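Local atomic coordinates of Rab5 protein, putative (Plasmodium falciparum, PDB entry 3CLV), a protein that belongs to the Rab branch of the Ras-like small G proteins, with a P-loop nucleotide-binding fold that holds GDP in this structure. Residues 147-152 / 200-205; 3-8 / 116-121. One frame throughout, in Å; residues are numbered along the deposited sequence.

Contact 1. Residues 147-152 / 200-205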
loop_
_atom_site.group_PDB
_atom_site.type_symbol
_atom_site.label_atom_id
_atom_site.label_comp_id
_atom_site.label_asym_id
_atom_site.label_seq_id
_atom_site.Cartn_x
_atom_site.Cartn_y
_atom_site.Cartn_z
ATOM N N ASN A 147 -12.086 -8.297 -0.349
ATOM C CA ASN A 147 -13.028 -8.039 -1.432
ATOM C C ASN A 147 -12.271 -7.250 -2.496
ATOM O O ASN A 147 -11.854 -6.134 -2.257
ATOM C CB ASN A 147 -14.288 -7.292 -0.934
ATOM C CG ASN A 147 -13.959 -5.961 -0.262
ATOM O OD1 ASN A 147 -13.140 -5.906 0.655
ATOM N ND2 ASN A 147 -14.605 -4.894 -0.709
ATOM N N TYR A 148 -11.999 -7.870 -3.632
ATOM C CA TYR A 148 -11.363 -7.158 -4.726
ATOM C C TYR A 148 -12.317 -7.174 -5.890
ATOM O O TYR A 148 -13.047 -8.151 -6.087
ATOM C CB TYR A 148 -10.043 -7.834 -5.147
ATOM C CG TYR A 148 -9.004 -7.885 -4.050
ATOM C CD1 TYR A 148 -8.285 -6.743 -3.677
ATOM C CD2 TYR A 148 -8.745 -9.080 -3.374
ATOM C CE1 TYR A 148 -7.319 -6.795 -2.654
ATOM C CE2 TYR A 148 -7.797 -9.149 -2.354
ATOM C CZ TYR A 148 -7.093 -8.012 -2.003
ATOM O OH TYR A 148 -6.192 -8.123 -0.993
ATOM N N ILE A 149 -12.313 -6.097 -6.663
ATOM C CA ILE A 149 -12.830 -6.165 -8.031
ATOM C C ILE A 149 -11.709 -6.753 -8.886
ATOM O O ILE A 149 -10.656 -6.124 -9.068
ATOM C CB ILE A 149 -13.283 -4.775 -8.559
ATOM C CG1 ILE A 149 -14.391 -4.207 -7.669
ATOM C CG2 ILE A 149 -13.769 -4.905 -10.009
ATOM C CD1 ILE A 149 -14.645 -2.694 -7.864
ATOM N N ILE A 150 -11.929 -7.969 -9.387
ATOM C CA ILE A 150 -10.898 -8.713 -10.122
ATOM C C ILE A 150 -11.249 -8.770 -11.605
ATOM O O ILE A 150 -12.370 -9.142 -11.978
ATOM C CB ILE A 150 -10.710 -10.149 -9.588
ATOM C CG1 ILE A 150 -10.338 -10.136 -8.095
ATOM C CG2 ILE A 150 -9.659 -10.905 -10.417
ATOM C CD1 ILE A 150 -10.570 -11.491 -7.427
ATOM N N ILE A 151 -10.279 -8.384 -12.429
ATOM C CA ILE A 151 -10.359 -8.543 -13.871
ATOM C C ILE A 151 -9.248 -9.482 -14.359
ATOM O O ILE A 151 -8.049 -9.269 -14.084
ATOM C CB ILE A 151 -10.413 -7.187 -14.620
ATOM C CG1 ILE A 151 -10.633 -7.393 -16.128
ATOM C CG2 ILE A 151 -9.174 -6.280 -14.301
ATOM C CD1 ILE A 151 -11.343 -6.160 -16.769
ATOM N N LEU A 152 -9.671 -10.543 -15.041
ATOM C CA LEU A 152 -8.743 -11.513 -15.590
ATOM C C LEU A 152 -8.455 -11.051 -17.006
ATOM O O LEU A 152 -9.383 -10.793 -17.782
ATOM C CB LEU A 152 -9.344 -12.921 -15.552
ATOM C CG LEU A 152 -8.535 -14.049 -16.183
ATOM C CD1 LEU A 152 -7.255 -14.302 -15.358
ATOM C CD2 LEU A 152 -9.390 -15.325 -16.244
ATOM N N GLU A 200 -16.226 1.330 -14.341
ATOM C CA GLU A 200 -17.687 1.058 -14.332
ATOM C C GLU A 200 -18.093 0.261 -13.079
ATOM O O GLU A 200 -19.068 0.577 -12.404
ATOM C CB GLU A 200 -18.112 0.303 -15.603
ATOM C CG GLU A 200 -17.999 1.134 -16.886
ATOM C CD GLU A 200 -18.057 0.304 -18.170
ATOM O OE1 GLU A 200 -17.887 -0.937 -18.132
ATOM O OE2 GLU A 200 -18.259 0.909 -19.243
ATOM N N GLU A 201 -17.317 -0.777 -12.773
ATOM C CA GLU A 201 -17.552 -1.597 -11.600
ATOM C C GLU A 201 -17.345 -0.832 -10.265
ATOM O O GLU A 201 -18.130 -0.998 -9.337
ATOM C CB GLU A 201 -16.668 -2.842 -11.669
ATOM C CG GLU A 201 -17.139 -3.972 -10.786
ATOM C CD GLU A 201 -18.485 -4.558 -11.206
ATOM O OE1 GLU A 201 -18.867 -4.507 -12.406
ATOM O OE2 GLU A 201 -19.150 -5.092 -10.306
ATOM N N ILE A 202 -16.302 -0.000 -10.167
ATOM C CA ILE A 202 -16.115 0.816 -8.960
ATOM C C ILE A 202 -17.327 1.736 -8.750
ATOM O O ILE A 202 -17.845 1.838 -7.639
ATOM C CB ILE A 202 -14.813 1.660 -8.987
ATOM C CG1 ILE A 202 -13.577 0.758 -8.914
ATOM C CG2 ILE A 202 -14.788 2.655 -7.823
ATOM C CD1 ILE A 202 -12.262 1.487 -9.329
ATOM N N TYR A 203 -17.775 2.383 -9.826
ATOM C CA TYR A 203 -18.890 3.330 -9.761
ATOM C C TYR A 203 -20.172 2.637 -9.303
ATOM O O TYR A 203 -20.871 3.117 -8.409
ATOM C CB TYR A 203 -19.133 3.949 -11.136
ATOM C CG TYR A 203 -20.222 5.006 -11.142
ATOM C CD1 TYR A 203 -19.962 6.292 -10.683
ATOM C CD2 TYR A 203 -21.509 4.712 -11.600
ATOM C CE1 TYR A 203 -20.955 7.276 -10.688
ATOM C CE2 TYR A 203 -22.513 5.686 -11.606
ATOM C CZ TYR A 203 -22.219 6.962 -11.148
ATOM O OH TYR A 203 -23.187 7.944 -11.138
ATOM N N LYS A 204 -20.459 1.509 -9.942
ATOM C CA LYS A 204 -21.588 0.660 -9.601
ATOM C C LYS A 204 -21.574 0.363 -8.100
ATOM O O LYS A 204 -22.615 0.402 -7.443
ATOM C CB LYS A 204 -21.504 -0.614 -10.434
ATOM C CG LYS A 204 -22.656 -1.595 -10.311
ATOM C CD LYS A 204 -22.343 -2.835 -11.147
ATOM C CE LYS A 204 -23.580 -3.690 -11.390
ATOM N NZ LYS A 204 -24.135 -4.268 -10.127
ATOM N N ASN A 205 -20.386 0.093 -7.560
ATOM C CA ASN A 205 -20.230 -0.164 -6.142
ATOM C C ASN A 205 -20.404 1.034 -5.224
ATOM O O ASN A 205 -21.057 0.917 -4.185
ATOM C CB ASN A 205 -18.904 -0.875 -5.861
ATOM C CG ASN A 205 -19.018 -2.359 -6.069
ATOM O OD1 ASN A 205 -19.421 -3.079 -5.166
ATOM N ND2 ASN A 205 -18.709 -2.820 -7.274
#
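Ile149, at the start of strand 149-155, reaches across to one turn of helix 191-206 and meets Glu201, Ile202 and Asn205. From its CB the side chain forks. CG1 stands beside the backbone N (chi1 -60°), which leaves CG2 anti to that N and against the aliphatic stem of Glu201, 3.6 Å from Glu201 CG. The other branch grazes Glu201 CG with CG1 (4.2 Å) and runs on to CD1. That methyl ends between Glu201 CG (4.0 Å), Ile202 and Asn205: it sits 3.8 Å from Ile202 CG1, the two isoleucines crossing near a right angle, close to Ile202 N, and 4.1 Å from Asn205 ND2. The amide of Asn205 is turned back on its own helix, where ND2 donates to Glu201 O (2.8 Å, 169° at the hydrogen) from above the carbonyl plane, and Asn205 N from the opposite face. Strand and helix run nearly antiparallel (159°). Leu179 and Met2 also pack on Ile149. The helix thus packs on the face of the sheet at the start of this inner strand of the Ras-like fold, and between these two segments the contact is apolar: Glu201 lends its methylenes rather than its carboxylate, and Asn205 spends an amide hydrogen within the helix.

Contact 2. Residues 3-8 / 116-121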
loop_
_atom_site.group_PDB
_atom_site.type_symbol
_atom_site.label_atom_id
_atom_site.label_comp_id
_atom_site.label_asym_id
_atom_site.label_seq_id
_atom_site.Cartn_x
_atom_site.Cartn_y
_atom_site.Cartn_z
ATOM N N GLU A 3 -16.875 2.880 -0.126
ATOM C CA GLU A 3 -16.374 4.229 0.127
ATOM C C GLU A 3 -15.759 4.838 -1.153
ATOM O O GLU A 3 -14.987 4.178 -1.842
ATOM C CB GLU A 3 -15.313 4.126 1.237
ATOM C CG GLU A 3 -14.455 5.373 1.488
ATOM C CD GLU A 3 -13.068 5.053 2.092
ATOM O OE1 GLU A 3 -12.558 3.906 1.943
ATOM O OE2 GLU A 3 -12.472 5.970 2.703
ATOM N N LYS A 4 -16.114 6.085 -1.469
ATOM C CA LYS A 4 -15.498 6.822 -2.579
ATOM C C LYS A 4 -14.091 7.296 -2.168
ATOM O O LYS A 4 -13.907 7.792 -1.055
ATOM C CB LYS A 4 -16.398 8.004 -2.983
ATOM C CG LYS A 4 -15.758 9.034 -3.918
ATOM C CD LYS A 4 -16.300 10.441 -3.662
ATOM N N LYS A 5 -13.098 7.117 -3.046
ATOM C CA LYS A 5 -11.699 7.464 -2.735
ATOM C C LYS A 5 -11.080 8.395 -3.779
ATOM O O LYS A 5 -11.483 8.383 -4.946
ATOM C CB LYS A 5 -10.824 6.211 -2.636
ATOM C CG LYS A 5 -11.428 5.035 -1.863
ATOM C CD LYS A 5 -10.464 3.847 -1.822
ATOM C CE LYS A 5 -9.275 4.147 -0.937
ATOM N NZ LYS A 5 -8.104 3.291 -1.239
ATOM N N SER A 6 -10.078 9.172 -3.368
ATOM C CA SER A 6 -9.350 10.043 -4.303
ATOM C C SER A 6 -8.529 9.247 -5.323
ATOM O O SER A 6 -8.271 9.729 -6.420
ATOM C CB SER A 6 -8.451 11.031 -3.553
ATOM O OG SER A 6 -7.575 10.323 -2.692
ATOM N N SER A 7 -8.087 8.049 -4.938
ATOM C CA SER A 7 -7.611 7.050 -5.908
ATOM C C SER A 7 -7.804 5.618 -5.405
ATOM O O SER A 7 -7.967 5.368 -4.199
ATOM C CB SER A 7 -6.159 7.294 -6.348
ATOM O OG SER A 7 -5.244 6.911 -5.355
ATOM N N TYR A 8 -7.776 4.688 -6.348
ATOM C CA TYR A 8 -8.070 3.299 -6.075
ATOM C C TYR A 8 -6.834 2.458 -6.348
ATOM O O TYR A 8 -6.434 2.274 -7.514
ATOM C CB TYR A 8 -9.274 2.848 -6.906
ATOM C CG TYR A 8 -10.517 3.664 -6.599
ATOM C CD1 TYR A 8 -11.357 3.304 -5.561
ATOM C CD2 TYR A 8 -10.837 4.808 -7.342
ATOM C CE1 TYR A 8 -12.484 4.042 -5.253
ATOM C CE2 TYR A 8 -11.972 5.572 -7.033
ATOM C CZ TYR A 8 -12.788 5.168 -5.987
ATOM O OH TYR A 8 -13.916 5.882 -5.644
ATOM N N GLY A 116 -5.179 -3.384 0.927
ATOM C CA GLY A 116 -5.881 -2.137 0.658
ATOM C C GLY A 116 -6.164 -1.870 -0.814
ATOM O O GLY A 116 -6.579 -0.771 -1.165
ATOM N N ALA A 117 -5.923 -2.853 -1.681
ATOM C CA ALA A 117 -6.232 -2.679 -3.105
ATOM C C ALA A 117 -7.734 -2.800 -3.327
ATOM O O ALA A 117 -8.394 -3.658 -2.723
ATOM C CB ALA A 117 -5.483 -3.697 -3.963
ATOM N N THR A 118 -8.267 -1.923 -4.172
ATOM C CA THR A 118 -9.672 -1.973 -4.603
ATOM C C THR A 118 -9.804 -2.964 -5.743
ATOM O O THR A 118 -10.748 -3.746 -5.792
ATOM C CB THR A 118 -10.152 -0.577 -5.095
ATOM O OG1 THR A 118 -10.065 0.349 -4.014
ATOM C CG2 THR A 118 -11.601 -0.620 -5.630
ATOM N N CYS A 119 -8.832 -2.937 -6.651
ATOM C CA CYS A 119 -8.880 -3.756 -7.854
ATOM C C CYS A 119 -7.662 -4.641 -7.983
ATOM O O CYS A 119 -6.575 -4.290 -7.533
ATOM C CB CYS A 119 -8.939 -2.873 -9.104
ATOM S SG CYS A 119 -10.313 -1.737 -9.143
ATOM N N ALA A 120 -7.846 -5.785 -8.619
ATOM C CA ALA A 120 -6.735 -6.636 -8.989
ATOM C C ALA A 120 -6.879 -6.981 -10.456
ATOM O O ALA A 120 -7.937 -7.479 -10.901
ATOM C CB ALA A 120 -6.691 -7.900 -8.122
ATOM N N ILE A 121 -5.825 -6.684 -11.210
ATOM C CA ILE A 121 -5.722 -7.054 -12.612
ATOM C C ILE A 121 -4.797 -8.259 -12.720
ATOM O O ILE A 121 -3.579 -8.149 -12.485
ATOM C CB ILE A 121 -5.155 -5.895 -13.487
ATOM C CG1 ILE A 121 -5.975 -4.616 -13.327
ATOM C CG2 ILE A 121 -5.088 -6.300 -14.982
ATOM C CD1 ILE A 121 -5.276 -3.371 -13.971
HETATM O O HOH W 1 -7.770 1.233 -2.730
#
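Thr118 meets Tyr8 directly and Lys5 largely through water, where the N-terminal residues run into strand 8-13. The van der Waals part belongs to Tyr8 and Thr118. Thr118 OG1 lies at the edge of the Tyr8 ring, in its plane, 3.6 Å from CD1, and Thr118 CG2 follows at 3.9 Å from the same CD1. Tyr8 CB adds a contact to Thr118 CB, so the threonine is wedged against the root of the tyrosine and one ortho edge, both branches facing CD1 from the same side. Lys5 passes Thr118 in the opposite direction, and its CB lies over one face of the Tyr8 ring, displaced toward the rim.

The polar part is gathered on one water. It accepts from Lys5 NZ at 2.6 Å, donates to Gly116 O at 2.8 Å, and is hydrogen-bonded to Thr118 OG1 at 2.8 Å. The lysine chain, bent at chi3 (70°), brings its ammonium to this water, while Lys5 NZ stays 4.3 Å from Gly116 O. Within 3-8, the backbone N of Lys5 gives a nearly straight bond to Tyr8 OH (3.0 Å, 174°), which holds the loop folded back over the ring and fixes the phenol's hydroxyl end.

Beyond the contact, Ile202 and Ile206 of helix 191-206 pack on Tyr8, and Lys5 also packs on Glu3 of the second subunit. The segment leading into strand 8-13 of the Ras-like fold is thus tied to the region where its sheet neighbour, strand 119-125, begins. The chemistry is divided: van der Waals contact with the threonine and the hydroxyl bond set the tyrosine in place, whereas the ammonium is joined to 116-121 by water, which it probably polarises, strengthening the water's bond to Gly116 O.

Contacts 1 and 2 are both partly buried and lie on neighbouring strands of the central sheet, their centres 9 Å apart. Strands 149-155 and 119-125 run parallel, and backbone bonds from Ile149 O to Ala120 N and from Ala120 O to Ile151 N probably tie them. Helix 191-206 serves both places: Ile202 takes part in contact 1 and also packs on Tyr8 and Cys119 of contact 2. Contact 1 is an apolar strand-to-helix packing within one chain. Contact 2 joins a loop to the approach of a strand, includes a bridging water, and borders the second subunit, which contact 1 does not touch.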